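Local coordinates for heat shock protein STI1 (Saccharomyces cerevisiae, PDB 3UPV) that serves as a co-chaperone linking Hsp70 and Hsp90, its TPR2B domain, the part described here, holding a bound peptide from the C-terminal part of Hsp70, at residues R8-E13 / Y27-K32; D60-I65 / I76-A81; N70-Y75 / T100-V105. All coordinates share one frame; numbering follows the deposited sequence.

Interaction 1. Residues R8-E13 / Y27-K32; sequences RLEGKE and YTEMIK
Gly11 lies over one face of the Tyr27 ring, its CA 3.9 Å from the ring centroid and 30° off the normal, a CH-pi contact. At the edge, in the ring plane, a water accepts from Tyr27 OH at 2.8 Å and donates to Arg8 O, tying the phenol to the opposite helix without a direct hydrogen bond. With CG beside its backbone N (chi1 -65°), the tyrosine swings its ring against helix 2-16. Glycine suits the site sterically, since a CB would fall 2.2 Å from Tyr27 CE1. Such pairing of a small residue in the first helix with an aromatic in the second marks the helical hairpin of a tetratricopeptide repeat, here TPR 7, whose segments run nearly antiparallel at 161°. Were Tyr27 replaced by an alanine, Gly11 would probably lose its aromatic cover and the bridging water its phenol partner.

Alongside, Met30 and Arg8 point the same way; the supple thioether rests its SD 3.6 Å from Arg8 CB, and CE follows the chain to CD. Glu10 OE2 and Glu29 OE1, 4.2 Å apart, bring like charges together at the contact's margin, probably a mild cost. Apolar support thus stays on the aliphatic stem of Arg8, while its guanidinium is left to form salt bridges with Glu5 and the backbone of the bound peptide, consistent with a carboxylate clamp.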
loop_
_atom_site.group_PDB
_atom_site.type_symbol
_atom_site.label_atom_id
_atom_site.label_comp_id
_atom_site.label_asym_id
_atom_site.label_seq_id
_atom_site.Cartn_x
_atom_site.Cartn_y
_atom_site.Cartn_z
ATOM N N ARG A 8 10.904 1.230 10.972
ATOM C CA ARG A 8 10.387 0.320 9.918
ATOM C C ARG A 8 10.397 -1.138 10.459
ATOM O O ARG A 8 9.483 -1.922 10.171
ATOM C CB ARG A 8 11.305 0.429 8.698
ATOM C CG ARG A 8 10.928 -0.487 7.470
ATOM C CD ARG A 8 11.994 -0.415 6.356
ATOM N NE ARG A 8 13.157 -1.247 6.677
ATOM C CZ ARG A 8 13.179 -2.575 6.679
ATOM N NH1 ARG A 8 14.297 -3.203 7.024
ATOM N NH2 ARG A 8 12.121 -3.277 6.309
ATOM N N LEU A 9 11.443 -1.507 11.214
ATOM C CA LEU A 9 11.552 -2.884 11.745
ATOM C C LEU A 9 10.565 -3.189 12.812
ATOM O O LEU A 9 10.022 -4.281 12.833
ATOM C CB LEU A 9 12.950 -3.169 12.289
ATOM C CG LEU A 9 13.996 -3.229 11.176
ATOM C CD1 LEU A 9 15.478 -3.117 11.662
ATOM C CD2 LEU A 9 13.733 -4.550 10.425
ATOM N N GLU A 10 10.356 -2.214 13.697
ATOM C CA GLU A 10 9.324 -2.250 14.699
ATOM C C GLU A 10 7.968 -2.410 14.022
ATOM O O GLU A 10 7.157 -3.257 14.454
ATOM C CB GLU A 10 9.326 -1.023 15.628
ATOM C CG GLU A 10 10.495 -1.013 16.602
ATOM C CD GLU A 10 10.689 0.323 17.340
ATOM O OE1 GLU A 10 11.770 0.478 17.942
ATOM O OE2 GLU A 10 9.787 1.201 17.346
ATOM N N GLY A 11 7.744 -1.597 12.968
ATOM C CA GLY A 11 6.495 -1.653 12.229
ATOM C C GLY A 11 6.225 -3.047 11.745
ATOM O O GLY A 11 5.108 -3.550 11.898
ATOM N N LYS A 12 7.260 -3.615 11.120
ATOM C CA LYS A 12 7.186 -4.908 10.494
ATOM C C LYS A 12 6.914 -5.952 11.528
ATOM O O LYS A 12 6.052 -6.790 11.312
ATOM C CB LYS A 12 8.461 -5.226 9.723
ATOM C CG LYS A 12 8.489 -6.716 9.245
ATOM C CD LYS A 12 9.399 -6.940 7.997
ATOM C CE LYS A 12 10.912 -6.663 8.243
ATOM N NZ LYS A 12 11.633 -6.983 9.574
ATOM N N GLU A 13 7.561 -5.871 12.687
ATOM C CA GLU A 13 7.250 -6.803 13.762
ATOM C C GLU A 13 5.771 -6.690 14.267
ATOM O O GLU A 13 5.090 -7.725 14.454
ATOM C CB GLU A 13 8.260 -6.660 14.916
ATOM C CG GLU A 13 8.107 -7.694 16.031
ATOM C CD GLU A 13 8.452 -9.142 15.603
ATOM O OE1 GLU A 13 8.963 -9.351 14.453
ATOM O OE2 GLU A 13 8.227 -10.077 16.440
ATOM N N TYR A 27 4.859 3.233 11.934
ATOM C CA TYR A 27 5.010 3.773 10.595
ATOM C C TYR A 27 4.853 5.289 10.587
ATOM O O TYR A 27 5.441 5.977 9.773
ATOM C CB TYR A 27 4.088 3.071 9.581
ATOM C CG TYR A 27 4.470 1.612 9.410
ATOM C CD1 TYR A 27 5.823 1.255 9.182
ATOM C CD2 TYR A 27 3.514 0.585 9.452
ATOM C CE1 TYR A 27 6.225 -0.073 9.001
ATOM C CE2 TYR A 27 3.936 -0.788 9.226
ATOM C CZ TYR A 27 5.251 -1.092 9.009
ATOM O OH TYR A 27 5.572 -2.415 8.780
ATOM N N THR A 28 4.076 5.822 11.514
ATOM C CA THR A 28 4.016 7.243 11.661
ATOM C C THR A 28 5.381 7.772 12.093
ATOM O O THR A 28 5.830 8.815 11.572
ATOM C CB THR A 28 2.894 7.607 12.683
ATOM O OG1 THR A 28 1.612 7.162 12.175
ATOM C CG2 THR A 28 2.825 9.145 12.888
ATOM N N GLU A 29 6.069 7.037 12.965
ATOM C CA GLU A 29 7.392 7.446 13.338
ATOM C C GLU A 29 8.356 7.335 12.162
ATOM O O GLU A 29 9.171 8.256 11.991
ATOM C CB GLU A 29 7.906 6.647 14.552
ATOM C CG GLU A 29 9.362 7.029 14.889
ATOM C CD GLU A 29 9.987 6.350 16.134
ATOM O OE1 GLU A 29 9.456 5.375 16.681
ATOM O OE2 GLU A 29 11.149 6.872 16.564
ATOM N N MET A 30 8.309 6.218 11.389
ATOM C CA MET A 30 9.122 6.084 10.167
ATOM C C MET A 30 8.921 7.314 9.234
ATOM O O MET A 30 9.863 7.861 8.661
ATOM C CB MET A 30 8.762 4.820 9.418
ATOM C CG MET A 30 9.764 4.490 8.243
ATOM S SD MET A 30 9.185 3.016 7.460
ATOM C CE MET A 30 10.266 3.149 6.000
ATOM N N ILE A 31 7.667 7.707 9.093
ATOM C CA ILE A 31 7.266 8.820 8.234
ATOM C C ILE A 31 7.840 10.131 8.810
ATOM O O ILE A 31 8.405 10.918 8.038
ATOM C CB ILE A 31 5.725 8.987 8.077
ATOM C CG1 ILE A 31 5.200 7.882 7.144
ATOM C CG2 ILE A 31 5.439 10.409 7.492
ATOM C CD1 ILE A 31 3.721 7.739 7.126
ATOM N N LYS A 32 7.730 10.376 10.127
ATOM C CA LYS A 32 8.342 11.571 10.694
ATOM C C LYS A 32 9.858 11.599 10.427
ATOM O O LYS A 32 10.431 12.668 10.113
ATOM C CB LYS A 32 8.040 11.619 12.197
ATOM C CG LYS A 32 8.916 12.578 13.001
ATOM C CD LYS A 32 8.404 12.693 14.445
ATOM C CE LYS A 32 8.938 13.991 15.032
ATOM N NZ LYS A 32 9.434 13.747 16.422
HETATM O O HOH W 1 8.159 -2.560 7.782
#

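Interaction 2. Residues D60-I65 / I76-A81; sequences DCNKAI and IRKATA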
loop_
_atom_site.group_PDB
_atom_site.type_symbol
_atom_site.label_atom_id
_atom_site.label_comp_id
_atom_site.label_asym_id
_atom_site.label_seq_id
_atom_site.Cartn_x
_atom_site.Cartn_y
_atom_site.Cartn_z
ATOM N N ASP A 60 -2.617 7.691 2.268
ATOM C CA ASP A 60 -1.192 7.310 2.410
ATOM C C ASP A 60 -0.644 6.648 1.154
ATOM O O ASP A 60 0.520 6.823 0.779
ATOM C CB ASP A 60 -1.019 6.352 3.613
ATOM C CG ASP A 60 -0.819 7.106 4.947
ATOM O OD1 ASP A 60 -0.891 6.402 5.991
ATOM O OD2 ASP A 60 -0.506 8.328 4.979
ATOM N N CYS A 61 -1.456 5.807 0.511
ATOM C CA CYS A 61 -1.030 5.236 -0.728
ATOM C C CYS A 61 -0.777 6.346 -1.768
ATOM O O CYS A 61 0.245 6.262 -2.507
ATOM C CB CYS A 61 -2.103 4.316 -1.296
ATOM S SG CYS A 61 -2.298 2.768 -0.381
ATOM N N ASN A 62 -1.667 7.343 -1.849
ATOM C CA ASN A 62 -1.442 8.505 -2.738
ATOM C C ASN A 62 -0.122 9.241 -2.440
ATOM O O ASN A 62 0.656 9.612 -3.343
ATOM C CB ASN A 62 -2.670 9.422 -2.728
ATOM C CG ASN A 62 -3.764 8.858 -3.558
ATOM O OD1 ASN A 62 -4.946 8.929 -3.201
ATOM N ND2 ASN A 62 -3.374 8.232 -4.673
ATOM N N LYS A 63 0.175 9.400 -1.171
ATOM C CA LYS A 63 1.437 10.040 -0.762
ATOM C C LYS A 63 2.659 9.148 -1.148
ATOM O O LYS A 63 3.677 9.669 -1.588
ATOM C CB LYS A 63 1.383 10.361 0.740
ATOM C CG LYS A 63 2.386 11.426 1.264
ATOM C CD LYS A 63 1.979 12.876 0.888
ATOM C CE LYS A 63 0.968 13.514 1.865
ATOM N NZ LYS A 63 0.741 15.040 1.726
ATOM N N ALA A 64 2.559 7.831 -0.949
ATOM C CA ALA A 64 3.611 6.917 -1.358
ATOM C C ALA A 64 3.885 7.033 -2.849
ATOM O O ALA A 64 5.047 7.017 -3.274
ATOM C CB ALA A 64 3.235 5.454 -1.028
ATOM N N ILE A 65 2.802 7.134 -3.618
ATOM C CA ILE A 65 2.869 7.312 -5.077
ATOM C C ILE A 65 3.612 8.605 -5.427
ATOM O O ILE A 65 4.495 8.607 -6.319
ATOM C CB ILE A 65 1.460 7.189 -5.752
ATOM C CG1 ILE A 65 1.030 5.687 -5.703
ATOM C CG2 ILE A 65 1.495 7.791 -7.242
ATOM C CD1 ILE A 65 -0.462 5.395 -5.959
ATOM N N ILE A 76 -0.999 -1.164 -5.990
ATOM C CA ILE A 76 -1.829 -2.307 -5.749
ATOM C C ILE A 76 -2.621 -2.119 -4.441
ATOM O O ILE A 76 -3.867 -2.309 -4.356
ATOM C CB ILE A 76 -1.045 -3.597 -5.712
ATOM C CG1 ILE A 76 -0.437 -3.836 -7.085
ATOM C CG2 ILE A 76 -2.004 -4.746 -5.267
ATOM C CD1 ILE A 76 0.578 -4.940 -7.112
ATOM N N ARG A 77 -1.917 -1.612 -3.425
ATOM C CA ARG A 77 -2.595 -1.308 -2.160
ATOM C C ARG A 77 -3.748 -0.326 -2.292
ATOM O O ARG A 77 -4.842 -0.476 -1.684
ATOM C CB ARG A 77 -1.551 -0.769 -1.205
ATOM C CG ARG A 77 -1.998 -1.000 0.136
ATOM C CD ARG A 77 -1.022 -0.555 1.242
ATOM N NE ARG A 77 0.321 -1.161 1.209
ATOM C CZ ARG A 77 0.564 -2.413 1.603
ATOM N NH1 ARG A 77 1.813 -2.933 1.599
ATOM N NH2 ARG A 77 -0.461 -3.142 2.026
ATOM N N LYS A 78 -3.488 0.779 -2.974
ATOM C CA LYS A 78 -4.540 1.759 -3.209
ATOM C C LYS A 78 -5.781 1.173 -3.904
ATOM O O LYS A 78 -6.906 1.483 -3.507
ATOM C CB LYS A 78 -3.984 2.829 -4.113
ATOM C CG LYS A 78 -4.985 3.928 -4.466
ATOM C CD LYS A 78 -4.273 4.979 -5.346
ATOM C CE LYS A 78 -5.270 5.937 -5.963
ATOM N NZ LYS A 78 -4.617 7.039 -6.769
ATOM N N ALA A 79 -5.549 0.381 -4.966
ATOM C CA ALA A 79 -6.667 -0.245 -5.692
ATOM C C ALA A 79 -7.468 -1.120 -4.782
ATOM O O ALA A 79 -8.710 -1.159 -4.879
ATOM C CB ALA A 79 -6.177 -1.045 -6.846
ATOM N N THR A 80 -6.762 -1.875 -3.931
ATOM C CA THR A 80 -7.447 -2.793 -2.983
ATOM C C THR A 80 -8.344 -1.949 -2.030
ATOM O O THR A 80 -9.482 -2.315 -1.776
ATOM C CB THR A 80 -6.510 -3.725 -2.189
ATOM O OG1 THR A 80 -5.697 -2.973 -1.294
ATOM C CG2 THR A 80 -5.604 -4.518 -3.092
ATOM N N ALA A 81 -7.828 -0.825 -1.517
ATOM C CA ALA A 81 -8.613 0.064 -0.670
ATOM C C ALA A 81 -9.740 0.693 -1.442
ATOM O O ALA A 81 -10.880 0.850 -0.918
ATOM C CB ALA A 81 -7.741 1.124 0.014
#
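Lys78 points its side chain from helix 72-84 at helix 54-67, and its CB packs against that of Cys61, the two 3.7 Å apart. Beyond CB the lysine is fully extended; with CG anti to the backbone N (chi1 179°) it reaches away from its own helix and across segment 60-65, past Ile65 to Asn62. Ile65 crosses this rod at about a right angle and touches it with its outermost methyl, CD1 lying 3.9 Å from Lys78 CD. The Asn62 side chain also crosses at about a right angle, farther out, near the end of the lysine. A lysine suits such a place because its methylenes can pack on apolar neighbours while its charge stays at the polar margin.

Cys61 is turned otherwise. Its SG, 3.5 Å from Lys78 N, settles on the backbone of the opposite helix, and the stem of Arg77 passes beside it, with CB 3.7 Å from that sulfur. A small, polarisable thiol fits well where two backbones come close. Arg77 then bends at chi3 (-58°), carrying its guanidinium away from the sulfur to Ser42 and to the backbone of the bound peptide. Within the same helix, Arg77 O accepts from both Thr80 OG1, at 2.7 Å, and Ala81 N, which arrive from the same face of its plane.

The segments run almost antiparallel, at 156°, their axes 9.3 Å apart, and join TPR 8 to TPR 9 in the repeat superhelix. Helix 38-50 adjoins the joint through Ala45 on Cys61 and Ala46 on Arg77; helix 88-106 reaches Lys78 with Thr94, and helix 111-124 packs on Ile76 and Thr80.

Interaction 3. Residues N70-Y75 / T100-V105; sequences NFVRAY and TKDAEV
Lys101 and Val72 meet where the two helices of the TPR 9 hairpin converge, near the start of helix 72-84 and toward the end of helix 88-106. The lysine can be followed outward. Its CB is 4.1 Å from Val72 CG2, and its CG lies obliquely by the Tyr75 ring, nearest CE2. A bend at chi2 (-68°) then turns the chain toward the loop before helix 72-84, where CD and CE pass Asn70 OD1. At the tip, NZ donates to Asn70 OD1 at 3.2 Å, with a C=O...N angle of 148° and the donor 31° out of the carbonyl plane. NZ also bonds Pro69 O, an acceptor that Tyr75 OH shares, so lysine and tyrosine together tie down the turn.

Lysine suits this site by joining an aliphatic stem to a donor that reaches loop carbonyls. Buried Val72, branched and compact, packs against helix 88-106: CG1 lies 4.0 Å from Asp102 CB, while Asp102 sends its carboxylate to Ser110 N. The two valines lie antiparallel, side by side, Val72 CG2 3.9 Å from Val105 CG1. That same Val105 CG1 rests 3.6 Å from Asn70 O.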
loop_
_atom_site.group_PDB
_atom_site.type_symbol
_atom_site.label_atom_id
_atom_site.label_comp_id
_atom_site.label_asym_id
_atom_site.label_seq_id
_atom_site.Cartn_x
_atom_site.Cartn_y
_atom_site.Cartn_z
ATOM N N ASN A 70 7.815 4.451 -8.832
ATOM C CA ASN A 70 8.088 3.066 -9.209
ATOM C C ASN A 70 7.731 2.034 -8.146
ATOM O O ASN A 70 7.952 0.826 -8.320
ATOM C CB ASN A 70 9.506 2.973 -9.697
ATOM C CG ASN A 70 9.729 3.947 -10.828
ATOM O OD1 ASN A 70 8.896 4.010 -11.744
ATOM N ND2 ASN A 70 10.777 4.763 -10.741
ATOM N N PHE A 71 7.144 2.530 -7.065
ATOM C CA PHE A 71 6.728 1.681 -5.969
ATOM C C PHE A 71 5.378 1.014 -6.325
ATOM O O PHE A 71 4.280 1.508 -5.960
ATOM C CB PHE A 71 6.624 2.584 -4.736
ATOM C CG PHE A 71 6.478 1.873 -3.438
ATOM C CD1 PHE A 71 6.803 0.508 -3.285
ATOM C CD2 PHE A 71 6.024 2.585 -2.349
ATOM C CE1 PHE A 71 6.624 -0.106 -2.035
ATOM C CE2 PHE A 71 5.880 1.985 -1.108
ATOM C CZ PHE A 71 6.175 0.640 -0.954
ATOM N N VAL A 72 5.472 -0.129 -7.020
ATOM C CA VAL A 72 4.288 -0.817 -7.534
ATOM C C VAL A 72 3.273 -1.170 -6.398
ATOM O O VAL A 72 2.047 -1.163 -6.586
ATOM C CB VAL A 72 4.765 -2.148 -8.247
ATOM C CG1 VAL A 72 3.590 -3.018 -8.667
ATOM C CG2 VAL A 72 5.755 -1.893 -9.407
ATOM N N ARG A 73 3.806 -1.543 -5.226
ATOM C CA ARG A 73 2.957 -2.014 -4.108
ATOM C C ARG A 73 1.961 -0.965 -3.712
ATOM O O ARG A 73 0.833 -1.269 -3.349
ATOM C CB ARG A 73 3.806 -2.360 -2.906
ATOM C CG ARG A 73 2.936 -2.957 -1.791
ATOM C CD ARG A 73 3.421 -4.411 -1.574
ATOM N NE ARG A 73 4.635 -4.482 -0.792
ATOM C CZ ARG A 73 5.421 -5.572 -0.656
ATOM N NH1 ARG A 73 5.152 -6.699 -1.293
ATOM N NH2 ARG A 73 6.499 -5.528 0.125
ATOM N N ALA A 74 2.380 0.299 -3.767
ATOM C CA ALA A 74 1.483 1.409 -3.379
ATOM C C ALA A 74 0.259 1.453 -4.298
ATOM O O ALA A 74 -0.850 1.714 -3.860
ATOM C CB ALA A 74 2.212 2.663 -3.417
ATOM N N TYR A 75 0.485 1.200 -5.574
ATOM C CA TYR A 75 -0.631 1.189 -6.522
ATOM C C TYR A 75 -1.575 0.022 -6.250
ATOM O O TYR A 75 -2.851 0.233 -6.212
ATOM C CB TYR A 75 -0.162 1.123 -7.959
ATOM C CG TYR A 75 0.726 2.244 -8.461
ATOM C CD1 TYR A 75 0.191 3.413 -9.025
ATOM C CD2 TYR A 75 2.117 2.132 -8.403
ATOM C CE1 TYR A 75 1.047 4.430 -9.505
ATOM C CE2 TYR A 75 2.945 3.166 -8.819
ATOM C CZ TYR A 75 2.429 4.277 -9.405
ATOM O OH TYR A 75 3.332 5.220 -9.892
ATOM N N THR A 100 1.062 -1.682 -15.640
ATOM C CA THR A 100 2.139 -1.064 -16.460
ATOM C C THR A 100 3.448 -0.956 -15.695
ATOM O O THR A 100 4.470 -1.404 -16.171
ATOM C CB THR A 100 1.671 0.325 -16.851
ATOM O OG1 THR A 100 0.592 0.199 -17.793
ATOM C CG2 THR A 100 2.853 1.220 -17.427
ATOM N N LYS A 101 3.385 -0.356 -14.500
ATOM C CA LYS A 101 4.531 -0.263 -13.582
ATOM C C LYS A 101 5.052 -1.641 -13.215
ATOM O O LYS A 101 6.246 -1.835 -13.168
ATOM C CB LYS A 101 4.189 0.554 -12.325
ATOM C CG LYS A 101 4.191 2.064 -12.586
ATOM C CD LYS A 101 5.598 2.569 -12.873
ATOM C CE LYS A 101 5.604 3.919 -13.611
ATOM N NZ LYS A 101 6.005 5.032 -12.726
ATOM N N ASP A 102 4.154 -2.604 -12.996
ATOM C CA ASP A 102 4.587 -3.934 -12.606
ATOM C C ASP A 102 5.456 -4.573 -13.692
ATOM O O ASP A 102 6.525 -5.115 -13.395
ATOM C CB ASP A 102 3.400 -4.821 -12.242
ATOM C CG ASP A 102 3.812 -6.210 -11.855
ATOM O OD1 ASP A 102 3.485 -7.172 -12.620
ATOM O OD2 ASP A 102 4.463 -6.332 -10.767
ATOM N N ALA A 103 4.990 -4.500 -14.935
ATOM C CA ALA A 103 5.818 -4.888 -16.079
ATOM C C ALA A 103 7.172 -4.159 -16.174
ATOM O O ALA A 103 8.206 -4.818 -16.321
ATOM C CB ALA A 103 5.025 -4.753 -17.381
ATOM N N GLU A 104 7.161 -2.817 -16.073
ATOM C CA GLU A 104 8.370 -2.009 -16.143
ATOM C C GLU A 104 9.400 -2.305 -15.053
ATOM O O GLU A 104 10.613 -2.572 -15.332
ATOM C CB GLU A 104 7.967 -0.537 -16.033
ATOM C CG GLU A 104 7.288 -0.068 -17.309
ATOM C CD GLU A 104 6.613 1.301 -17.192
ATOM O OE1 GLU A 104 5.961 1.692 -18.164
ATOM O OE2 GLU A 104 6.717 1.971 -16.150
ATOM N N VAL A 105 8.938 -2.250 -13.804
ATOM C CA VAL A 105 9.886 -2.366 -12.698
ATOM C C VAL A 105 10.045 -3.785 -12.166
ATOM O O VAL A 105 11.191 -4.186 -11.868
ATOM C CB VAL A 105 9.740 -1.234 -11.541
ATOM C CG1 VAL A 105 8.488 -0.323 -11.651
ATOM C CG2 VAL A 105 10.012 -1.803 -10.141
#

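In the fold
Interaction 2 lies deepest, about 4 Å from the centre of the chain to its own centre, whereas interactions 3 and 1 sit about 11 and 14 Å out. Interaction 1 closes the hairpin of TPR 7 and touches neither of the others; its aromatic-on-glycine chemistry contrasts with the thiol and aliphatic stems that join TPR 8 to TPR 9 in interaction 2. Interaction 3, more exposed, combines a lysine-to-loop hydrogen bond with valine packing. Interactions 2 and 3 share helix 72-84 and pack together, Ile65 CD1 lying 3.7 Å from Tyr75 CD1. Arginines in the segments of all three, Arg8, Arg77 and Arg73, reach the bound peptide.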